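Local atomic coordinates of ectonucleotide pyrophosphatase/phosphodiesterase family member 5 (Mus musculus, PDB entry 5VEO), a protein that probably cleaves phosphodiester or pyrophosphate bonds as a zinc-dependent ectoenzyme with restricted activity on nucleotides, and is captured here in an inactive form with AMP. Residues F338-F349 against F378-S386; I109-H118 against Y360-T370. The protein carries 1 engineered substitution. One frame throughout, in Å; residues are numbered along the deposited sequence. Where two conformers were deposited one is given.

Interaction 1 (F338-F349 against F378-S386); sequences FLAHGPAFRKNF and FWNVQDLLS. With NAG (2-acetamido-2-deoxy-beta-D-glucopyranose), chain G.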
loop_
_atom_site.group_PDB
_atom_site.type_symbol
_atom_site.label_atom_id
_atom_site.label_comp_id
_atom_site.label_asym_id
_atom_site.label_seq_id
_atom_site.Cartn_x
_atom_site.Cartn_y
_atom_site.Cartn_z
ATOM N N PHE A 338 -4.574 -10.272 4.986
ATOM C CA PHE A 338 -5.249 -9.552 6.068
ATOM C C PHE A 338 -5.612 -10.534 7.174
ATOM O O PHE A 338 -6.330 -11.516 6.932
ATOM C CB PHE A 338 -6.507 -8.837 5.569
ATOM C CG PHE A 338 -7.204 -8.031 6.627
ATOM C CD1 PHE A 338 -7.009 -6.664 6.704
ATOM C CD2 PHE A 338 -8.050 -8.639 7.548
ATOM C CE1 PHE A 338 -7.648 -5.909 7.695
ATOM C CE2 PHE A 338 -8.675 -7.905 8.521
ATOM C CZ PHE A 338 -8.474 -6.530 8.596
ATOM N N LEU A 339 -5.144 -10.254 8.386
ATOM C CA LEU A 339 -5.524 -11.045 9.544
ATOM C C LEU A 339 -5.499 -10.141 10.766
ATOM O O LEU A 339 -4.891 -9.077 10.746
ATOM C CB LEU A 339 -4.623 -12.276 9.710
ATOM C CG LEU A 339 -3.136 -12.226 9.995
ATOM C CD1 LEU A 339 -2.633 -13.623 10.419
ATOM C CD2 LEU A 339 -2.354 -11.726 8.771
ATOM N N ALA A 340 -6.176 -10.559 11.829
ATOM C CA ALA A 340 -6.223 -9.689 13.000
ATOM C C ALA A 340 -6.542 -10.492 14.250
ATOM O O ALA A 340 -7.124 -11.579 14.192
ATOM C CB ALA A 340 -7.251 -8.582 12.813
ATOM N N HIS A 341 -6.155 -9.917 15.392
ATOM C CA HIS A 341 -6.387 -10.517 16.699
ATOM C C HIS A 341 -6.645 -9.411 17.701
ATOM O O HIS A 341 -5.947 -8.404 17.691
ATOM C CB HIS A 341 -5.179 -11.319 17.179
ATOM C CG HIS A 341 -5.238 -11.661 18.634
ATOM N ND1 HIS A 341 -4.796 -10.798 19.615
ATOM C CD2 HIS A 341 -5.704 -12.759 19.274
ATOM C CE1 HIS A 341 -4.992 -11.354 20.801
ATOM N NE2 HIS A 341 -5.544 -12.540 20.622
ATOM N N GLY A 342 -7.635 -9.606 18.571
ATOM C CA GLY A 342 -7.792 -8.707 19.686
ATOM C C GLY A 342 -9.155 -8.831 20.312
ATOM O O GLY A 342 -10.018 -9.602 19.874
ATOM N N PRO A 343 -9.379 -8.034 21.354
ATOM C CA PRO A 343 -10.636 -8.157 22.101
ATOM C C PRO A 343 -11.864 -7.829 21.271
ATOM O O PRO A 343 -12.946 -8.362 21.546
ATOM C CB PRO A 343 -10.441 -7.181 23.270
ATOM C CG PRO A 343 -9.357 -6.267 22.848
ATOM C CD PRO A 343 -8.462 -7.038 21.931
ATOM N N ALA A 344 -11.731 -7.003 20.238
ATOM C CA ALA A 344 -12.856 -6.663 19.380
ATOM C C ALA A 344 -13.092 -7.666 18.252
ATOM O O ALA A 344 -14.123 -7.574 17.574
ATOM C CB ALA A 344 -12.649 -5.279 18.761
ATOM N N PHE A 345 -12.185 -8.612 18.047
ATOM C CA PHE A 345 -12.245 -9.511 16.899
ATOM C C PHE A 345 -12.681 -10.921 17.286
ATOM O O PHE A 345 -12.392 -11.409 18.382
ATOM C CB PHE A 345 -10.881 -9.554 16.211
ATOM C CG PHE A 345 -10.615 -8.363 15.348
ATOM C CD1 PHE A 345 -9.714 -7.383 15.735
ATOM C CD2 PHE A 345 -11.292 -8.208 14.151
ATOM C CE1 PHE A 345 -9.477 -6.288 14.924
ATOM C CE2 PHE A 345 -11.067 -7.113 13.345
ATOM C CZ PHE A 345 -10.153 -6.141 13.745
ATOM N N ARG A 346 -13.388 -11.574 16.369
ATOM C CA ARG A 346 -13.735 -12.971 16.559
ATOM C C ARG A 346 -12.483 -13.832 16.609
ATOM O O ARG A 346 -11.373 -13.388 16.308
ATOM C CB ARG A 346 -14.661 -13.437 15.444
ATOM C CG ARG A 346 -15.990 -12.750 15.506
ATOM C CD ARG A 346 -16.772 -12.935 14.237
ATOM N NE ARG A 346 -17.312 -14.270 14.124
ATOM C CZ ARG A 346 -18.211 -14.638 13.216
ATOM N NH1 ARG A 346 -18.664 -13.752 12.338
ATOM N NH2 ARG A 346 -18.673 -15.892 13.211
ATOM N N LYS A 347 -12.674 -15.089 16.996
ATOM C CA LYS A 347 -11.581 -16.042 17.131
ATOM C C LYS A 347 -11.793 -17.226 16.204
ATOM O O LYS A 347 -12.890 -17.800 16.162
ATOM C CB LYS A 347 -11.466 -16.530 18.570
ATOM C CG LYS A 347 -11.075 -15.436 19.548
ATOM C CD LYS A 347 -10.960 -16.018 20.955
ATOM C CE LYS A 347 -9.522 -16.065 21.468
ATOM N NZ LYS A 347 -8.869 -17.371 21.107
ATOM N N ASN A 348 -10.737 -17.615 15.502
ATOM C CA ASN A 348 -10.734 -18.747 14.574
ATOM C C ASN A 348 -11.769 -18.589 13.455
ATOM O O ASN A 348 -12.441 -19.550 13.068
ATOM C CB ASN A 348 -10.951 -20.068 15.324
ATOM C CG ASN A 348 -10.424 -21.244 14.560
ATOM O OD1 ASN A 348 -9.472 -21.113 13.781
ATOM N ND2 ASN A 348 -11.042 -22.409 14.747
ATOM N N PHE A 349 -11.869 -17.381 12.905
ATOM C CA PHE A 349 -12.885 -17.025 11.924
ATOM C C PHE A 349 -12.230 -16.657 10.599
ATOM O O PHE A 349 -11.269 -15.870 10.566
ATOM C CB PHE A 349 -13.733 -15.854 12.416
ATOM C CG PHE A 349 -14.747 -15.373 11.414
ATOM C CD1 PHE A 349 -15.830 -16.176 11.056
ATOM C CD2 PHE A 349 -14.625 -14.129 10.822
ATOM C CE1 PHE A 349 -16.772 -15.726 10.141
ATOM C CE2 PHE A 349 -15.566 -13.676 9.921
ATOM C CZ PHE A 349 -16.633 -14.490 9.558
ATOM N N PHE A 378 -18.517 0.055 6.675
ATOM C CA PHE A 378 -18.426 -0.737 7.886
ATOM C C PHE A 378 -19.283 -1.990 7.782
ATOM O O PHE A 378 -18.909 -3.056 8.291
ATOM C CB PHE A 378 -18.858 0.095 9.087
ATOM C CG PHE A 378 -18.882 -0.681 10.331
ATOM C CD1 PHE A 378 -20.080 -1.086 10.874
ATOM C CD2 PHE A 378 -17.709 -1.064 10.932
ATOM C CE1 PHE A 378 -20.103 -1.831 12.025
ATOM C CE2 PHE A 378 -17.725 -1.811 12.079
ATOM C CZ PHE A 378 -18.922 -2.187 12.631
ATOM N N TRP A 379 -20.441 -1.887 7.132
ATOM C CA TRP A 379 -21.347 -3.027 7.102
ATOM C C TRP A 379 -20.715 -4.207 6.373
ATOM O O TRP A 379 -21.038 -5.359 6.671
ATOM C CB TRP A 379 -22.688 -2.601 6.491
ATOM C CG TRP A 379 -23.259 -1.427 7.231
ATOM C CD1 TRP A 379 -23.561 -0.198 6.722
ATOM C CD2 TRP A 379 -23.541 -1.354 8.639
ATOM N NE1 TRP A 379 -24.028 0.629 7.719
ATOM C CE2 TRP A 379 -24.024 -0.057 8.904
ATOM C CE3 TRP A 379 -23.436 -2.263 9.697
ATOM C CZ2 TRP A 379 -24.412 0.350 10.181
ATOM C CZ3 TRP A 379 -23.821 -1.858 10.965
ATOM C CH2 TRP A 379 -24.298 -0.562 11.196
ATOM N N ASN A 380 -19.761 -3.945 5.469
ATOM C CA ASN A 380 -19.065 -5.029 4.777
ATOM C C ASN A 380 -18.157 -5.834 5.703
ATOM O O ASN A 380 -17.873 -7.001 5.406
ATOM C CB ASN A 380 -18.217 -4.482 3.624
ATOM C CG ASN A 380 -19.039 -3.775 2.551
ATOM O OD1 ASN A 380 -18.545 -2.848 1.908
ATOM N ND2 ASN A 380 -20.279 -4.208 2.342
ATOM N N VAL A 381 -17.662 -5.242 6.797
ATOM C CA VAL A 381 -16.671 -5.904 7.635
ATOM C C VAL A 381 -17.153 -6.112 9.069
ATOM O O VAL A 381 -16.401 -6.624 9.898
ATOM C CB VAL A 381 -15.328 -5.145 7.611
ATOM C CG1 VAL A 381 -14.705 -5.273 6.242
ATOM C CG2 VAL A 381 -15.504 -3.688 7.963
ATOM N N GLN A 382 -18.410 -5.782 9.370
ATOM C CA GLN A 382 -18.903 -5.944 10.736
ATOM C C GLN A 382 -18.827 -7.394 11.207
ATOM O O GLN A 382 -18.685 -7.638 12.410
ATOM C CB GLN A 382 -20.334 -5.412 10.852
ATOM C CG GLN A 382 -21.348 -6.136 10.007
ATOM C CD GLN A 382 -22.756 -5.606 10.212
ATOM O OE1 GLN A 382 -23.067 -5.030 11.255
ATOM N NE2 GLN A 382 -23.611 -5.789 9.213
ATOM N N ASP A 383 -18.875 -8.370 10.290
ATOM C CA ASP A 383 -18.831 -9.765 10.723
ATOM C C ASP A 383 -17.459 -10.213 11.215
ATOM O O ASP A 383 -17.347 -11.329 11.732
ATOM C CB ASP A 383 -19.305 -10.717 9.613
ATOM C CG ASP A 383 -18.594 -10.509 8.283
ATOM O OD1 ASP A 383 -18.018 -9.437 8.029
ATOM O OD2 ASP A 383 -18.653 -11.436 7.448
ATOM N N LEU A 384 -16.415 -9.378 11.095
ATOM C CA LEU A 384 -15.144 -9.705 11.726
ATOM C C LEU A 384 -15.170 -9.513 13.240
ATOM O O LEU A 384 -14.293 -10.039 13.934
ATOM C CB LEU A 384 -14.029 -8.838 11.138
ATOM C CG LEU A 384 -13.748 -9.036 9.660
ATOM C CD1 LEU A 384 -12.774 -7.948 9.164
ATOM C CD2 LEU A 384 -13.182 -10.435 9.416
ATOM N N LEU A 385 -16.150 -8.780 13.754
ATOM C CA LEU A 385 -16.127 -8.311 15.134
ATOM C C LEU A 385 -16.871 -9.265 16.062
ATOM O O LEU A 385 -17.882 -9.868 15.683
ATOM C CB LEU A 385 -16.738 -6.910 15.214
ATOM C CG LEU A 385 -15.996 -5.831 14.407
ATOM C CD1 LEU A 385 -16.612 -4.468 14.590
ATOM C CD2 LEU A 385 -14.529 -5.788 14.794
ATOM N N SER A 386 -16.337 -9.416 17.273
ATOM C CA SER A 386 -16.960 -10.263 18.302
ATOM C C SER A 386 -18.257 -9.646 18.805
ATOM O O SER A 386 -18.394 -8.422 18.810
ATOM C CB SER A 386 -15.990 -10.479 19.461
ATOM O OG SER A 386 -15.507 -9.234 19.952
HETATM C C1 NAG G . -16.341 -4.009 -2.464
HETATM C C2 NAG G . -17.463 -4.935 -1.925
HETATM C C3 NAG G . -18.568 -5.125 -2.963
HETATM C C4 NAG G . -19.049 -3.786 -3.497
HETATM C C5 NAG G . -17.869 -3.000 -4.041
HETATM C C6 NAG G . -18.271 -1.654 -4.585
HETATM C C7 NAG G . -16.752 -6.547 -0.226
HETATM C C8 NAG G . -16.212 -7.919 0.022
HETATM N N2 NAG G . -16.944 -6.225 -1.508
HETATM O O3 NAG G . -19.659 -5.810 -2.358
HETATM O O4 NAG G . -19.996 -3.977 -4.542
HETATM O O5 NAG G . -16.930 -2.769 -2.983
HETATM O O6 NAG G . -18.523 -0.731 -3.534
HETATM O O7 NAG G . -16.956 -5.737 0.699
HETATM O O HOH W 1 -16.315 -6.237 18.759
#

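Interaction 2 (I109-H118 against Y360-T370); sequences IWITNQRAGH and YSLLCHLLNLT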
loop_
_atom_site.group_PDB
_atom_site.type_symbol
_atom_site.label_atom_id
_atom_site.label_comp_id
_atom_site.label_asym_id
_atom_site.label_seq_id
_atom_site.Cartn_x
_atom_site.Cartn_y
_atom_site.Cartn_z
ATOM N N ILE A 109 -6.263 9.098 9.137
ATOM C CA ILE A 109 -6.998 8.819 10.361
ATOM C C ILE A 109 -6.259 9.295 11.618
ATOM O O ILE A 109 -6.896 9.587 12.631
ATOM C CB ILE A 109 -7.333 7.320 10.427
ATOM C CG1 ILE A 109 -8.368 7.093 11.529
ATOM C CG2 ILE A 109 -6.080 6.474 10.633
ATOM C CD1 ILE A 109 -8.871 5.676 11.604
ATOM N N TRP A 110 -4.932 9.374 11.606
ATOM C CA TRP A 110 -4.277 9.830 12.836
ATOM C C TRP A 110 -4.654 11.271 13.183
ATOM O O TRP A 110 -4.745 11.621 14.372
ATOM C CB TRP A 110 -2.759 9.660 12.747
ATOM C CG TRP A 110 -2.039 10.215 11.576
ATOM C CD1 TRP A 110 -1.595 11.498 11.414
ATOM C CD2 TRP A 110 -1.587 9.490 10.423
ATOM N NE1 TRP A 110 -0.912 11.624 10.229
ATOM C CE2 TRP A 110 -0.906 10.410 9.591
ATOM C CE3 TRP A 110 -1.706 8.168 10.004
ATOM C CZ2 TRP A 110 -0.330 10.033 8.386
ATOM C CZ3 TRP A 110 -1.147 7.805 8.793
ATOM C CH2 TRP A 110 -0.474 8.721 8.002
ATOM N N ILE A 111 -4.916 12.106 12.177
ATOM C CA ILE A 111 -5.345 13.477 12.452
ATOM C C ILE A 111 -6.740 13.480 13.059
ATOM O O ILE A 111 -6.994 14.165 14.055
ATOM C CB ILE A 111 -5.278 14.328 11.173
ATOM C CG1 ILE A 111 -3.819 14.438 10.745
ATOM C CG2 ILE A 111 -5.905 15.717 11.379
ATOM C CD1 ILE A 111 -3.598 15.277 9.515
ATOM N N THR A 112 -7.658 12.698 12.484
ATOM C CA THR A 112 -9.009 12.593 13.029
ATOM C C THR A 112 -8.985 12.066 14.458
ATOM O O THR A 112 -9.673 12.597 15.341
ATOM C CB THR A 112 -9.849 11.694 12.120
ATOM O OG1 THR A 112 -9.892 12.272 10.809
ATOM C CG2 THR A 112 -11.265 11.518 12.638
ATOM N N ASN A 113 -8.163 11.049 14.706
ATOM C CA ASN A 113 -7.991 10.494 16.042
ATOM C C ASN A 113 -7.524 11.558 17.028
ATOM O O ASN A 113 -8.004 11.618 18.167
ATOM C CB ASN A 113 -6.973 9.364 15.964
ATOM C CG ASN A 113 -6.877 8.559 17.228
ATOM O OD1 ASN A 113 -7.882 8.110 17.787
ATOM N ND2 ASN A 113 -5.653 8.322 17.662
ATOM N N GLN A 114 -6.564 12.380 16.614
ATOM C CA GLN A 114 -6.006 13.396 17.503
ATOM C C GLN A 114 -6.962 14.564 17.698
ATOM O O GLN A 114 -7.014 15.145 18.797
ATOM C CB GLN A 114 -4.649 13.821 16.945
ATOM C CG GLN A 114 -3.636 12.687 17.180
ATOM C CD GLN A 114 -2.451 12.651 16.228
ATOM O OE1 GLN A 114 -1.850 11.578 16.018
ATOM N NE2 GLN A 114 -2.066 13.812 15.696
ATOM N N ARG A 115 -7.758 14.897 16.680
ATOM C CA ARG A 115 -8.793 15.910 16.863
ATOM C C ARG A 115 -9.857 15.460 17.855
ATOM O O ARG A 115 -10.514 16.311 18.472
ATOM C CB ARG A 115 -9.441 16.255 15.519
ATOM C CG ARG A 115 -8.515 17.035 14.601
ATOM C CD ARG A 115 -9.125 17.360 13.250
ATOM N NE ARG A 115 -8.177 18.133 12.446
ATOM C CZ ARG A 115 -8.223 18.258 11.124
ATOM N NH1 ARG A 115 -9.168 17.649 10.418
ATOM N NH2 ARG A 115 -7.309 18.989 10.502
ATOM N N ALA A 116 -10.022 14.153 18.042
ATOM C CA ALA A 116 -10.933 13.605 19.038
ATOM C C ALA A 116 -10.298 13.491 20.422
ATOM O O ALA A 116 -10.945 12.978 21.345
ATOM C CB ALA A 116 -11.437 12.229 18.580
ATOM N N GLY A 117 -9.055 13.932 20.582
ATOM C CA GLY A 117 -8.388 13.944 21.866
ATOM C C GLY A 117 -7.482 12.772 22.162
ATOM O O GLY A 117 -6.985 12.671 23.289
ATOM N N HIS A 118 -7.240 11.891 21.187
ATOM C CA HIS A 118 -6.383 10.734 21.380
ATOM C C HIS A 118 -4.989 11.017 20.810
ATOM O O HIS A 118 -4.729 12.068 20.218
ATOM C CB HIS A 118 -6.996 9.489 20.715
ATOM C CG HIS A 118 -8.439 9.262 21.056
ATOM N ND1 HIS A 118 -8.852 8.837 22.300
ATOM C CD2 HIS A 118 -9.563 9.387 20.311
ATOM C CE1 HIS A 118 -10.168 8.718 22.310
ATOM N NE2 HIS A 118 -10.625 9.047 21.115
ATOM N N TYR A 360 -10.568 1.625 6.890
ATOM C CA TYR A 360 -10.765 2.916 7.542
ATOM C C TYR A 360 -12.062 2.939 8.346
ATOM O O TYR A 360 -12.081 3.403 9.494
ATOM C CB TYR A 360 -10.761 4.004 6.479
ATOM C CG TYR A 360 -11.045 5.415 6.966
ATOM C CD1 TYR A 360 -10.064 6.168 7.594
ATOM C CD2 TYR A 360 -12.277 6.010 6.736
ATOM C CE1 TYR A 360 -10.314 7.468 8.016
ATOM C CE2 TYR A 360 -12.532 7.306 7.137
ATOM C CZ TYR A 360 -11.558 8.023 7.787
ATOM O OH TYR A 360 -11.839 9.305 8.174
ATOM N N SER A 361 -13.153 2.426 7.769
ATOM C CA SER A 361 -14.433 2.416 8.476
ATOM C C SER A 361 -14.356 1.544 9.715
ATOM O O SER A 361 -14.926 1.877 10.765
ATOM C CB SER A 361 -15.538 1.893 7.551
ATOM O OG SER A 361 -15.685 2.687 6.389
ATOM N N LEU A 362 -13.649 0.418 9.603
ATOM C CA LEU A 362 -13.450 -0.471 10.739
ATOM C C LEU A 362 -12.640 0.219 11.829
ATOM O O LEU A 362 -12.998 0.155 13.012
ATOM C CB LEU A 362 -12.743 -1.746 10.274
ATOM C CG LEU A 362 -12.388 -2.775 11.341
ATOM C CD1 LEU A 362 -13.639 -3.231 12.012
ATOM C CD2 LEU A 362 -11.648 -3.971 10.741
ATOM N N LEU A 363 -11.537 0.880 11.446
ATOM C CA LEU A 363 -10.712 1.605 12.415
ATOM C C LEU A 363 -11.516 2.673 13.137
ATOM O O LEU A 363 -11.435 2.809 14.367
ATOM C CB LEU A 363 -9.516 2.258 11.719
ATOM C CG LEU A 363 -8.479 1.314 11.090
ATOM C CD1 LEU A 363 -7.324 2.043 10.472
ATOM C CD2 LEU A 363 -7.946 0.333 12.103
ATOM N N CYS A 364 -12.262 3.478 12.381
ATOM C CA CYS A 364 -13.060 4.532 13.003
ATOM C C CYS A 364 -14.088 3.945 13.958
ATOM O O CYS A 364 -14.351 4.514 15.026
ATOM C CB CYS A 364 -13.740 5.385 11.932
ATOM S SG CYS A 364 -12.604 6.471 11.036
ATOM N N HIS A 365 -14.681 2.806 13.598
ATOM C CA HIS A 365 -15.611 2.143 14.504
ATOM C C HIS A 365 -14.910 1.700 15.784
ATOM O O HIS A 365 -15.390 1.962 16.892
ATOM C CB HIS A 365 -16.269 0.948 13.815
ATOM C CG HIS A 365 -17.170 0.170 14.721
ATOM N ND1 HIS A 365 -18.479 0.530 14.953
ATOM C CD2 HIS A 365 -16.938 -0.924 15.484
ATOM C CE1 HIS A 365 -19.025 -0.324 15.801
ATOM N NE2 HIS A 365 -18.106 -1.208 16.151
ATOM N N LEU A 366 -13.773 1.016 15.651
ATOM C CA LEU A 366 -13.076 0.518 16.829
ATOM C C LEU A 366 -12.681 1.656 17.755
ATOM O O LEU A 366 -12.758 1.527 18.982
ATOM C CB LEU A 366 -11.839 -0.271 16.410
ATOM C CG LEU A 366 -12.140 -1.581 15.699
ATOM C CD1 LEU A 366 -10.850 -2.145 15.080
ATOM C CD2 LEU A 366 -12.763 -2.574 16.656
ATOM N N LEU A 367 -12.245 2.772 17.187
ATOM C CA LEU A 367 -11.734 3.892 17.963
ATOM C C LEU A 367 -12.815 4.896 18.335
ATOM O O LEU A 367 -12.501 5.936 18.928
ATOM C CB LEU A 367 -10.628 4.585 17.176
ATOM C CG LEU A 367 -9.418 3.712 16.827
ATOM C CD1 LEU A 367 -8.458 4.483 15.940
ATOM C CD2 LEU A 367 -8.722 3.228 18.093
ATOM N N ASN A 368 -14.070 4.629 17.992
ATOM C CA ASN A 368 -15.160 5.551 18.293
ATOM C C ASN A 368 -14.873 6.946 17.729
ATOM O O ASN A 368 -14.996 7.965 18.414
ATOM C CB ASN A 368 -15.400 5.616 19.796
ATOM C CG ASN A 368 -16.755 6.168 20.136
ATOM O OD1 ASN A 368 -17.689 6.087 19.338
ATOM N ND2 ASN A 368 -16.875 6.745 21.324
ATOM N N LEU A 369 -14.474 6.976 16.462
ATOM C CA LEU A 369 -14.250 8.201 15.715
ATOM C C LEU A 369 -15.348 8.396 14.687
ATOM O O LEU A 369 -15.879 7.432 14.130
ATOM C CB LEU A 369 -12.905 8.174 14.974
ATOM C CG LEU A 369 -11.678 7.934 15.824
ATOM C CD1 LEU A 369 -10.453 7.787 14.924
ATOM C CD2 LEU A 369 -11.489 9.085 16.803
ATOM N N THR A 370 -15.639 9.660 14.401
ATOM C CA THR A 370 -16.529 10.009 13.303
ATOM C C THR A 370 -15.732 9.983 12.007
ATOM O O THR A 370 -14.848 10.815 11.794
ATOM C CB THR A 370 -17.157 11.377 13.538
ATOM O OG1 THR A 370 -17.943 11.325 14.736
ATOM C CG2 THR A 370 -18.048 11.762 12.363
HETATM O O HOH W 2 -9.502 10.575 8.774
HETATM O O HOH W 3 -13.237 8.847 20.382
#

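Interaction 1 (F338-F349 against F378-S386)
Arg346 grips the 378-386 segment with main chain and side chain at once. Its N donates to Leu384 O over 3.0 Å, and NH1 bonds Asp383 O at 2.8 Å, in the plane of that carbonyl and with 155° at the hydrogen. A bend at chi3 (74°) brings the guanidinium round to this acceptor and lays one of its faces over Phe349, with Phe349 CD1 3.5 Å above the guanidinium plane. Leu384 spreads its two methyls between aromatic rings: CD1 meets Phe338 CE2 at 4.1 Å, while CD2 comes to the edge of the Phe349 ring. The Phe345 side chain runs beside that of Leu384 in the same direction, with Leu384 O at its ring edge, 3.5 Å from Phe345 CD2, and Ala340 CB over the centre of one face. Beyond the single Phe345-Leu385 bridge, the type I turn from Gly342 to Phe345 offers Ala344 O to Ser386 N at 2.9 Å; a water bridges Ala344 O and Ser386 O. Strand 338-341 lies in the mixed sheet between strands 218-222 and 45-51, and Phe345 and Leu385 also touch Leu362 of helix 359-366. The acceptors of the bonds across the contact are main-chain carbonyls, so the end of the modelled chain is tied down chiefly through its backbone; one N-H of the charged Arg346 group goes to a neutral carbonyl rather than to the Asp383 carboxylate, which pairs with Lys351.

Interaction 2 (I109-H118 against Y360-T370)
Tyr360 OH is held from two quarters: a water 2.7 Å away, near the plane of the ring, carries it across to Thr112 OG1, and Leu372 N supplies a second hydrogen bond. That water lies 2.7 Å from Thr112 OG1 as well, so the two hydroxyls are joined without touching. Next to this link, Ile109 reaches from helix 109-115 toward helix 360-366. With CG1 anti to the backbone N (chi1 -167°) and the chain extended beyond it, CD1 is driven against Leu363 CB at 3.5 Å, a tight fit, and also meets Cys364 SG. Ile109 CG1 lies 4.0 Å from Leu369 CD1. Its CB rests at the edge of the Tyr360 ring, 3.8 Å from CE1, while Cys364 SG lies over one face of the same ring, offset toward its rim. An alanine here would keep the CB contact with Tyr360 but is likely to leave a gap beside Leu363 CB, Cys364 SG and Leu369 CD1. The Schellman motif at Asn368 ends helix 360-366, and the following Leu369 points back at segment 109-118: CD2 touches Ala116 CB at 3.6 Å and the edge of the His118 ring, and CD1 packs on Asn113 CA. Another water bonds His118 NE2 and Asn368 O. Asn113 ND2 is hydrogen-bonded to Asn167 OD1 and Ser120 OG. The helices run nearly parallel, at 18° with axes 11.4 Å apart, and rest on the central sheet: Ile109 meets Leu168 and Phe170 of strand 168-173, Leu363 meets Val16 and Val18 of strand 16-21.

Overall arrangement
The segments alternate along the chain, in the order 109-118, 338-349, 360-370, 378-386, and the contact centres lie about 17 Å apart. Helix 359-366 connects them: with the loop after it, it supplies one side of interaction 2, while its Leu366 touches Ala344 and its His365 stacks on Phe378 of interaction 1. Both contacts build on the same eight-stranded mixed sheet. Strand 338-341 belongs to interaction 1, and strands 16-21 and 168-173 lie under the helices of interaction 2. Together they join the C-terminal part of the modelled chain to a fold of the alkaline phosphatase clan, whose zinc ligands Asp22 and Asp224 follow closely on strands 16-21 and 218-222.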